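Heme oxygenase 1 (Synechocystis sp., PDB 1WE1) binds heme and probably opens its ring with oxygen and reducing equivalents, yielding biliverdin IXalpha, carbon monoxide and ferrous iron. Local coordinates at residues 32-37 against 144-149. Sequence-based numbering, arbitrary orientation.
Sequences GVVEKN and NAMNLH
The thioether of Met146 lies partly against backbone: its CE comes within 3.3 Å of Lys36 CA. Its SD lies 3.8 Å from Lys36 N. This is a surface contact of the all-helical heme oxygenase fold. It joins the turn between helix 24-30 and helix 36-59 to the C-terminal end of helix 120-146. Gly32 closes helix 24-30 with a Schellman motif, as its positive phi allows. Glu35 takes the N-cap position before the next helix, and its OE1 hydrogen-bonds Ser38 OG.

Val34 is the buried side chain here. Its CG1 meets Met146 CG at 3.8 Å, while CG2, anti to the backbone N, reaches SD at 3.9 Å. The two side chains cross at about a right angle, and both methyls of the valine touch the methionine. Val34 also packs on Phe29 of helix 24-30. Ala145 also points its CB at the turn, but its modelled distances there are too short to interpret.

The Met146 chain runs extended through chi2 (171°) and bends at chi3 (63°), which carries CE to the start of helix 36-59. With an alanine in its place, both methyls of Val34 would probably lose their contact with CG and SD, and the Lys36 backbone its contact with CE. Met146 also touches Tyr87 of helix 77-88. The Lys36 side chain leads away from the contact, and its NZ hydrogen-bonds Tyr87 O. Only the root of that lysine takes part, with its CB 3.6 Å from Met146 CE.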
ATOM      1  N   GLY A  32      -5.413  18.285  -0.950  1.00 51.68           N
ATOM      2  CA  GLY A  32      -5.180  18.645   0.433  1.00 51.22           C
ATOM      3  C   GLY A  32      -6.284  18.441   1.443  1.00 52.10           C
ATOM      4  O   GLY A  32      -6.099  18.756   2.618  1.00 53.79           O
ATOM      5  N   VAL A  33      -7.438  17.937   1.027  1.00 51.80           N
ATOM      6  CA  VAL A  33      -8.496  17.718   1.997  1.00 49.76           C
ATOM      7  C   VAL A  33      -8.568  16.239   2.418  1.00 51.58           C
ATOM      8  O   VAL A  33      -9.148  15.382   1.741  1.00 51.45           O
ATOM      9  CB  VAL A  33      -9.868  18.286   1.480  1.00 47.81           C
ATOM     10  CG1 VAL A  33      -9.870  18.383  -0.004  1.00 46.63           C
ATOM     11  CG2 VAL A  33     -11.030  17.441   1.962  1.00 48.75           C
ATOM     12  N   VAL A  34      -7.902  15.960   3.534  1.00 51.86           N
ATOM     13  CA  VAL A  34      -7.851  14.639   4.147  1.00 52.62           C
ATOM     14  C   VAL A  34      -8.141  14.890   5.612  1.00 53.23           C
ATOM     15  O   VAL A  34      -7.855  15.964   6.135  1.00 53.74           O
ATOM     16  CB  VAL A  34      -6.454  13.970   4.030  1.00 52.24           C
ATOM     17  CG1 VAL A  34      -5.389  14.894   4.547  1.00 53.54           C
ATOM     18  CG2 VAL A  34      -6.420  12.679   4.838  1.00 50.67           C
ATOM     19  N   GLU A  35      -8.710  13.908   6.284  1.00 54.42           N
ATOM     20  CA  GLU A  35      -9.025  14.107   7.677  1.00 53.70           C
ATOM     21  C   GLU A  35      -8.756  12.870   8.510  1.00 51.67           C
ATOM     22  O   GLU A  35      -9.121  11.753   8.143  1.00 51.30           O
ATOM     23  CB  GLU A  35     -10.477  14.582   7.794  1.00 55.18           C
ATOM     24  CG  GLU A  35     -11.322  13.908   8.862  1.00 59.75           C
ATOM     25  CD  GLU A  35     -12.013  12.663   8.350  1.00 59.98           C
ATOM     26  OE1 GLU A  35     -12.007  12.439   7.121  1.00 60.45           O
ATOM     27  OE2 GLU A  35     -12.576  11.919   9.176  1.00 63.15           O
ATOM     28  N   LYS A  36      -8.090  13.108   9.632  1.00 50.34           N
ATOM     29  CA  LYS A  36      -7.703  12.092  10.596  1.00 50.23           C
ATOM     30  C   LYS A  36      -8.620  10.871  10.785  1.00 49.34           C
ATOM     31  O   LYS A  36      -8.142   9.747  10.822  1.00 48.94           O
ATOM     32  CB  LYS A  36      -7.459  12.772  11.949  1.00 52.37           C
ATOM     33  CG  LYS A  36      -7.291  11.809  13.114  1.00 59.20           C
ATOM     34  CD  LYS A  36      -7.201  12.545  14.455  1.00 62.68           C
ATOM     35  CE  LYS A  36      -7.207  11.570  15.639  1.00 61.93           C
ATOM     36  NZ  LYS A  36      -6.076  10.594  15.621  1.00 60.93           N
ATOM     37  N   ASN A  37      -9.929  11.060  10.890  1.00 49.16           N
ATOM     38  CA  ASN A  37     -10.784   9.900  11.130  1.00 48.88           C
ATOM     39  C   ASN A  37     -10.952   8.888  10.009  1.00 46.57           C
ATOM     40  O   ASN A  37     -10.933   7.686  10.264  1.00 45.60           O
ATOM     41  CB  ASN A  37     -12.150  10.351  11.639  1.00 50.31           C
ATOM     42  CG  ASN A  37     -12.046  11.079  12.953  1.00 53.28           C
ATOM     43  OD1 ASN A  37     -11.456  10.570  13.913  1.00 54.52           O
ATOM     44  ND2 ASN A  37     -12.602  12.282  13.007  1.00 56.68           N
ATOM     45  N   ASN A 144       0.696  18.249   5.559  1.00 52.83           N
ATOM     46  CA  ASN A 144       0.133  19.582   5.409  1.00 55.70           C
ATOM     47  C   ASN A 144      -1.368  19.635   5.682  1.00 56.70           C
ATOM     48  O   ASN A 144      -1.852  20.538   6.370  1.00 55.24           O
ATOM     49  CB  ASN A 144       0.417  20.144   4.008  1.00 57.16           C
ATOM     50  CG  ASN A 144       1.830  20.718   3.880  1.00 61.34           C
ATOM     51  OD1 ASN A 144       2.362  21.316   4.826  1.00 62.35           O
ATOM     52  ND2 ASN A 144       2.434  20.554   2.705  1.00 61.34           N
ATOM     53  N   ALA A 145      -2.093  18.653   5.157  1.00 56.71           N
ATOM     54  CA  ALA A 145      -3.534  18.604   5.316  1.00 57.07           C
ATOM     55  C   ALA A 145      -4.031  18.220   6.709  1.00 58.37           C
ATOM     56  O   ALA A 145      -5.208  18.388   7.010  1.00 58.42           O
ATOM     57  CB  ALA A 145      -4.113  17.669   4.286  1.00 54.96           C
ATOM     58  N   MET A 146      -3.143  17.718   7.559  1.00 60.32           N
ATOM     59  CA  MET A 146      -3.535  17.303   8.904  1.00 63.22           C
ATOM     60  C   MET A 146      -2.632  17.868  10.005  1.00 66.46           C
ATOM     61  O   MET A 146      -2.893  17.679  11.195  1.00 65.13           O
ATOM     62  CB  MET A 146      -3.546  15.768   8.995  1.00 61.49           C
ATOM     63  CG  MET A 146      -4.708  15.086   8.284  1.00 61.11           C
ATOM     64  SD  MET A 146      -4.550  13.270   8.193  1.00 60.32           S
ATOM     65  CE  MET A 146      -4.569  12.864   9.885  1.00 61.70           C
ATOM     66  N   ASN A 147      -1.572  18.561   9.615  1.00 71.16           N
ATOM     67  CA  ASN A 147      -0.648  19.127  10.591  1.00 76.01           C
ATOM     68  C   ASN A 147       0.044  18.057  11.435  1.00 78.47           C
ATOM     69  O   ASN A 147      -0.269  17.891  12.615  1.00 79.35           O
ATOM     70  CB  ASN A 147      -1.382  20.100  11.519  1.00 76.97           C
ATOM     71  CG  ASN A 147      -1.404  21.521  10.982  1.00 79.23           C
ATOM     72  OD1 ASN A 147      -2.018  22.407  11.576  1.00 80.52           O
ATOM     73  ND2 ASN A 147      -0.725  21.748   9.860  1.00 80.32           N
ATOM     74  N   LEU A 148       0.980  17.333  10.823  1.00 80.66           N
ATOM     75  CA  LEU A 148       1.733  16.293  11.522  1.00 83.14           C
ATOM     76  C   LEU A 148       3.209  16.685  11.608  1.00 85.42           C
ATOM     77  O   LEU A 148       4.072  16.006  11.042  1.00 86.16           O
ATOM     78  CB  LEU A 148       1.617  14.941  10.800  1.00 81.43           C
ATOM     79  CG  LEU A 148       0.246  14.297  10.609  1.00 78.81           C
ATOM     80  CD1 LEU A 148      -0.603  14.555  11.838  1.00 77.61           C
ATOM     81  CD2 LEU A 148      -0.422  14.865   9.380  1.00 79.35           C
ATOM     82  N   HIS A 149       3.490  17.780  12.314  1.00 87.54           N
ATOM     83  CA  HIS A 149       4.860  18.271  12.474  1.00 89.11           C
ATOM     84  C   HIS A 149       5.808  17.085  12.624  1.00 89.10           C
ATOM     85  O   HIS A 149       6.898  17.072  12.047  1.00 90.06           O
ATOM     86  CB  HIS A 149       4.962  19.189  13.699  1.00 90.14           C
ATOM     87  CG  HIS A 149       3.881  20.225  13.766  1.00 91.85           C
ATOM     88  ND1 HIS A 149       2.581  19.922  14.109  1.00 92.56           N
ATOM     89  CD2 HIS A 149       3.902  21.555  13.512  1.00 92.45           C
ATOM     90  CE1 HIS A 149       1.847  21.020  14.063  1.00 92.94           C
ATOM     91  NE2 HIS A 149       2.624  22.026  13.703  1.00 92.81           N
TER